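Local coordinates for 5,10-methylenetetrahydromethanopterin reductase (Methanopyrus kandleri, PDB 1EZW), which catalyses the reversible, coenzyme F420-dependent reduction of methylene-tetrahydromethanopterin to methyl-tetrahydromethanopterin, a step in methane formation from carbon dioxide, at residues A[67-72]-A[114-119]; A[132-137]-A[151-156]. One frame throughout, in Å; residues are numbered along the deposited sequence. Where two conformers were deposited one is given.

Contact 1: residues A[67-72]-A[114-119]; sequences NPYTRH and IPIWNP
Trp-117 spreads its indole against the backbone from Pro-68 to His-72, joining two loops of the TIM barrel: the one between strand 60-63 and helix 73-86, and a type I turn, Pro-115 to Asn-118, ahead of helix 127-142. At the root of the side chain CB lies alongside the imidazole of His-72. CG stands anti to the carbonyl carbon (chi1 -50°), which sends the ring across to the other loop. CD1 leads to NE1, and NE1 donates to Pro-68 O (3.1 Å, N-H...O 144°); this oxygen sits at the indole edge, in the ring plane, and the N-H comes in the carbonyl plane, which, with the packing on both faces, helps set the turn of the ring. Over one face rests His-72 CA, a CH-pi contact 3.8 Å from the centroid of the five-membered ring; the opposite face is covered by Ile-116 CG2 in one of two conformers. Farther out, CE3 meets His-72 CD2 at 3.4 Å, the two ring systems inclined at 51°, and CZ2 reaches His-72 N at 3.3 Å. At the end of the six-membered ring CZ3 lies near His-72 CD2 and CH2 near His-72 N. His-72 ND1 caps helix 73-86 at Leu-74 N, and Tyr-69 of the second subunit packs on Trp-117. A water bridges the loops, 2.8 Å from His-72 NE2 and donating to Trp-117 O at 2.8 Å.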
# COMPACT_ATOMS: atom_id res chain seq x y z
N ASN A 67 -24.90 2.98 -8.13
CA ASN A 67 -26.37 3.06 -8.27
C ASN A 67 -27.07 2.50 -7.05
O ASN A 67 -26.45 1.85 -6.20
CB ASN A 67 -26.81 2.28 -9.54
CG ASN A 67 -26.41 0.81 -9.49
OD1 ASN A 67 -25.36 0.41 -10.02
ND2 ASN A 67 -27.22 0.01 -8.82
N PRO A 68 -28.37 2.72 -6.93
CA PRO A 68 -29.14 2.21 -5.76
C PRO A 68 -29.51 0.74 -5.76
O PRO A 68 -29.98 0.24 -4.73
CB PRO A 68 -30.46 3.00 -5.84
CG PRO A 68 -30.14 4.18 -6.77
CD PRO A 68 -29.22 3.58 -7.79
N TYR A 69 -29.30 0.06 -6.88
CA TYR A 69 -29.84 -1.28 -7.08
C TYR A 69 -29.01 -2.51 -6.89
O TYR A 69 -29.49 -3.51 -6.37
CB TYR A 69 -30.44 -1.36 -8.49
CG TYR A 69 -31.37 -0.20 -8.81
CD1 TYR A 69 -30.96 0.81 -9.69
CD2 TYR A 69 -32.59 -0.05 -8.13
CE1 TYR A 69 -31.74 1.94 -9.90
CE2 TYR A 69 -33.40 1.12 -8.34
CZ TYR A 69 -32.94 2.10 -9.23
OH TYR A 69 -33.69 3.27 -9.47
N THR A 70 -27.77 -2.47 -7.37
CA THR A 70 -26.97 -3.69 -7.32
C THR A 70 -26.39 -4.00 -5.95
O THR A 70 -25.81 -5.08 -5.77
CB THR A 70 -25.84 -3.64 -8.34
OG1 THR A 70 -24.96 -2.57 -7.95
CG2 THR A 70 -26.41 -3.40 -9.81
N ARG A 71 -26.50 -3.07 -5.00
CA ARG A 71 -26.02 -3.31 -3.62
C ARG A 71 -27.01 -2.59 -2.73
O ARG A 71 -27.54 -1.55 -3.10
CB ARG A 71 -24.66 -2.64 -3.37
CG ARG A 71 -23.55 -3.14 -4.28
CD ARG A 71 -22.27 -2.35 -3.89
NE ARG A 71 -21.13 -2.64 -4.77
CZ ARG A 71 -21.03 -2.18 -6.02
NH1 ARG A 71 -19.97 -2.48 -6.77
NH2 ARG A 71 -21.99 -1.42 -6.51
N HIS A 72 -27.24 -3.12 -1.53
CA HIS A 72 -28.12 -2.46 -0.59
C HIS A 72 -27.51 -1.09 -0.25
O HIS A 72 -26.29 -0.96 -0.15
CB HIS A 72 -28.21 -3.31 0.68
CG HIS A 72 -29.30 -2.91 1.63
ND1 HIS A 72 -29.23 -1.79 2.41
CD2 HIS A 72 -30.51 -3.49 1.89
CE1 HIS A 72 -30.35 -1.68 3.13
NE2 HIS A 72 -31.14 -2.71 2.83
N ILE A 114 -37.89 -1.39 -9.54
CA ILE A 114 -38.18 -2.36 -8.48
C ILE A 114 -37.88 -1.78 -7.09
O ILE A 114 -36.82 -1.16 -6.89
CB ILE A 114 -37.30 -3.62 -8.63
CG1 ILE A 114 -37.46 -4.23 -10.03
CG2 ILE A 114 -37.64 -4.63 -7.53
CD1 ILE A 114 -36.42 -5.28 -10.38
N PRO A 115 -38.82 -1.88 -6.13
CA PRO A 115 -38.57 -1.36 -4.77
C PRO A 115 -37.76 -2.50 -4.13
O PRO A 115 -38.18 -3.12 -3.13
CB PRO A 115 -40.00 -1.23 -4.21
CG PRO A 115 -40.69 -2.43 -4.83
CD PRO A 115 -40.24 -2.31 -6.28
N ILE A 116 -36.59 -2.76 -4.71
CA ILE A 116 -35.73 -3.87 -4.29
C ILE A 116 -35.47 -4.03 -2.80
O ILE A 116 -35.51 -5.14 -2.27
CB ILE A 116 -34.33 -3.82 -5.00
CG1 ILE A 116 -34.51 -3.94 -6.51
CG2 ILE A 116 -33.43 -4.98 -4.48
CD1 ILE A 116 -33.19 -3.95 -7.32
N TRP A 117 -35.24 -2.92 -2.12
CA TRP A 117 -34.89 -2.97 -0.70
C TRP A 117 -35.99 -2.68 0.30
O TRP A 117 -35.73 -2.38 1.47
CB TRP A 117 -33.65 -2.10 -0.43
CG TRP A 117 -32.49 -2.38 -1.38
CD1 TRP A 117 -31.94 -1.49 -2.28
CD2 TRP A 117 -31.77 -3.61 -1.55
NE1 TRP A 117 -30.94 -2.10 -3.00
CE2 TRP A 117 -30.81 -3.40 -2.58
CE3 TRP A 117 -31.84 -4.89 -0.95
CZ2 TRP A 117 -29.93 -4.40 -3.01
CZ3 TRP A 117 -30.97 -5.89 -1.38
CH2 TRP A 117 -30.01 -5.63 -2.41
N ASN A 118 -37.24 -2.78 -0.17
CA ASN A 118 -38.39 -2.64 0.74
C ASN A 118 -39.21 -3.90 0.39
O ASN A 118 -40.12 -3.86 -0.44
CB ASN A 118 -39.19 -1.37 0.45
CG ASN A 118 -40.30 -1.17 1.47
OD1 ASN A 118 -40.63 -2.09 2.19
ND2 ASN A 118 -40.88 0.02 1.54
N PRO A 119 -38.89 -5.04 1.04
CA PRO A 119 -39.52 -6.34 0.85
C PRO A 119 -41.03 -6.37 0.94
O PRO A 119 -41.67 -7.19 0.27
CB PRO A 119 -38.84 -7.20 1.92
CG PRO A 119 -37.45 -6.59 1.94
CD PRO A 119 -37.84 -5.15 2.07
O HOH W 1 -33.84 -3.26 3.30

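Contact 2: residues A[132-137]-A[151-156]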
# COMPACT_ATOMS: atom_id res chain seq x y z
N ARG A 132 -32.99 9.66 -4.13
CA ARG A 132 -33.19 10.47 -2.94
C ARG A 132 -33.11 9.60 -1.68
O ARG A 132 -32.57 10.02 -0.66
CB ARG A 132 -34.60 11.11 -2.98
CG ARG A 132 -34.77 12.20 -3.99
CD ARG A 132 -36.27 12.61 -3.99
NE ARG A 132 -36.54 13.69 -4.93
CZ ARG A 132 -36.36 14.98 -4.66
NH1 ARG A 132 -36.65 15.88 -5.61
NH2 ARG A 132 -35.92 15.38 -3.48
N GLU A 133 -33.70 8.41 -1.74
CA GLU A 133 -33.74 7.52 -0.58
C GLU A 133 -32.35 6.99 -0.26
O GLU A 133 -31.96 6.96 0.90
CB GLU A 133 -34.71 6.36 -0.79
CG GLU A 133 -36.17 6.91 -0.91
CD GLU A 133 -37.22 5.84 -0.90
OE1 GLU A 133 -38.42 6.20 -1.08
OE2 GLU A 133 -36.91 4.64 -0.70
N VAL A 134 -31.62 6.58 -1.29
CA VAL A 134 -30.27 6.09 -1.03
C VAL A 134 -29.46 7.21 -0.40
O VAL A 134 -28.65 6.98 0.50
CB VAL A 134 -29.53 5.61 -2.29
CG1 VAL A 134 -28.10 5.16 -1.91
CG2 VAL A 134 -30.24 4.46 -2.90
N LYS A 135 -29.63 8.45 -0.88
CA LYS A 135 -28.90 9.54 -0.28
C LYS A 135 -29.22 9.67 1.22
O LYS A 135 -28.32 9.83 2.06
CB LYS A 135 -29.21 10.87 -0.99
CG LYS A 135 -28.30 11.96 -0.47
CD LYS A 135 -28.78 13.37 -0.76
CE LYS A 135 -27.83 14.38 -0.11
NZ LYS A 135 -28.40 15.75 0.11
N GLU A 136 -30.51 9.63 1.59
CA GLU A 136 -30.85 9.74 3.01
C GLU A 136 -30.21 8.62 3.83
O GLU A 136 -29.72 8.86 4.93
CB GLU A 136 -32.37 9.72 3.23
CG GLU A 136 -33.03 10.95 2.68
CD GLU A 136 -32.48 12.22 3.28
OE1 GLU A 136 -32.25 13.17 2.51
OE2 GLU A 136 -32.28 12.27 4.52
N VAL A 137 -30.23 7.40 3.31
CA VAL A 137 -29.63 6.29 4.04
C VAL A 137 -28.12 6.49 4.21
O VAL A 137 -27.56 6.28 5.29
CB VAL A 137 -29.91 4.96 3.33
CG1 VAL A 137 -29.02 3.82 3.92
CG2 VAL A 137 -31.41 4.61 3.49
N GLY A 151 -38.82 4.20 3.25
CA GLY A 151 -39.20 4.90 2.04
C GLY A 151 -39.94 3.94 1.15
O GLY A 151 -40.37 2.87 1.62
N LYS A 152 -40.09 4.28 -0.12
CA LYS A 152 -40.76 3.43 -1.09
C LYS A 152 -39.83 2.39 -1.68
O LYS A 152 -40.26 1.32 -2.08
CB LYS A 152 -41.28 4.24 -2.30
CG LYS A 152 -42.18 5.44 -2.01
CD LYS A 152 -42.44 6.25 -3.33
CE LYS A 152 -43.53 5.66 -4.29
NZ LYS A 152 -43.36 4.30 -4.92
N TYR A 153 -38.53 2.70 -1.76
CA TYR A 153 -37.56 1.77 -2.37
C TYR A 153 -36.71 1.05 -1.32
O TYR A 153 -36.26 -0.05 -1.55
CB TYR A 153 -36.69 2.56 -3.39
CG TYR A 153 -35.18 2.31 -3.31
CD1 TYR A 153 -34.56 1.34 -4.11
CD2 TYR A 153 -34.40 3.03 -2.41
CE1 TYR A 153 -33.18 1.10 -4.00
CE2 TYR A 153 -33.01 2.79 -2.31
CZ TYR A 153 -32.42 1.84 -3.10
OH TYR A 153 -31.05 1.62 -2.95
N VAL A 154 -36.53 1.66 -0.16
CA VAL A 154 -35.77 0.98 0.89
C VAL A 154 -36.45 1.23 2.22
O VAL A 154 -36.88 2.36 2.51
CB VAL A 154 -34.27 1.47 0.95
CG1 VAL A 154 -34.17 2.98 1.18
CG2 VAL A 154 -33.56 0.73 2.07
N LYS A 155 -36.57 0.17 3.00
CA LYS A 155 -37.11 0.28 4.35
C LYS A 155 -36.12 -0.47 5.23
O LYS A 155 -35.90 -1.65 5.06
CB LYS A 155 -38.52 -0.33 4.47
CG LYS A 155 -39.02 -0.27 5.93
CD LYS A 155 -40.43 -0.89 6.07
CE LYS A 155 -40.85 -0.88 7.55
NZ LYS A 155 -42.28 -1.26 7.74
N THR A 156 -35.51 0.22 6.18
CA THR A 156 -34.55 -0.43 7.06
C THR A 156 -35.20 -0.75 8.40
O THR A 156 -36.36 -0.34 8.67
CB THR A 156 -33.38 0.50 7.39
OG1 THR A 156 -33.82 1.57 8.24
CG2 THR A 156 -32.78 1.11 6.12
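Glu-133, on helix 127-142, pushes its carboxylate into the bend of the loop 151-156 and takes up three successive backbone N-H groups, tying an outer helix of the TIM barrel to the loop that leads on to strand 173-176. Three hydrogen bonds cross the contact. OE1 accepts from Lys-152 N (2.7 Å, N-H...O 152°) on its syn side. OE2 accepts twice: from Tyr-153 N at 2.7 Å, also syn but 24° out of the carboxylate plane, and from Val-154 N at 3.1 Å, which comes almost straight onto the C-O bond. With CG anti to the carbonyl carbon (chi1 -65°) and the chain extended beyond it, the side chain spans the full gap between helix and loop. Apolar contacts follow. One turn along the helix, Val-137 CG2 meets Val-154 CG1 at 4.0 Å; the same CG1 is 3.9 Å from Glu-133 CB. Val-134 CG2 lies near the hydroxyl end of the Tyr-153 ring, whose exact approach is doubtful because that residue has two conformers. Pro-73, at the start of helix 73-86, touches Val-134, Tyr-153 and Val-154. Shortened to an alanine, position 133 would probably leave the N-H groups of Lys-152, Tyr-153 and Val-154 without the two oxygens that gather them, and let the bend shift. Three donors converging on one buried carboxylate would be expected to favour its ionised form.

The two contacts are neighbours on one flank of the barrel, their centres 9 Å apart, and they follow one another along the chain. Pro-68 is where they meet most closely: its CB packs 3.3 Å from Val-134 CG2, and its O, already used in contact 1, also takes the hydroxyl of Tyr-153, at a modelled 2.5 Å between O and OH that is too short to trust in detail. A second tie is the probable backbone hydrogen bond from Lys-155 N to Trp-117 O, 3.1 Å, which binds loop 151-156 to the turn 114-119. Both contacts touch the second subunit. The magnesium ion, held at Thr-56 and Ser-57, involves no residue of either.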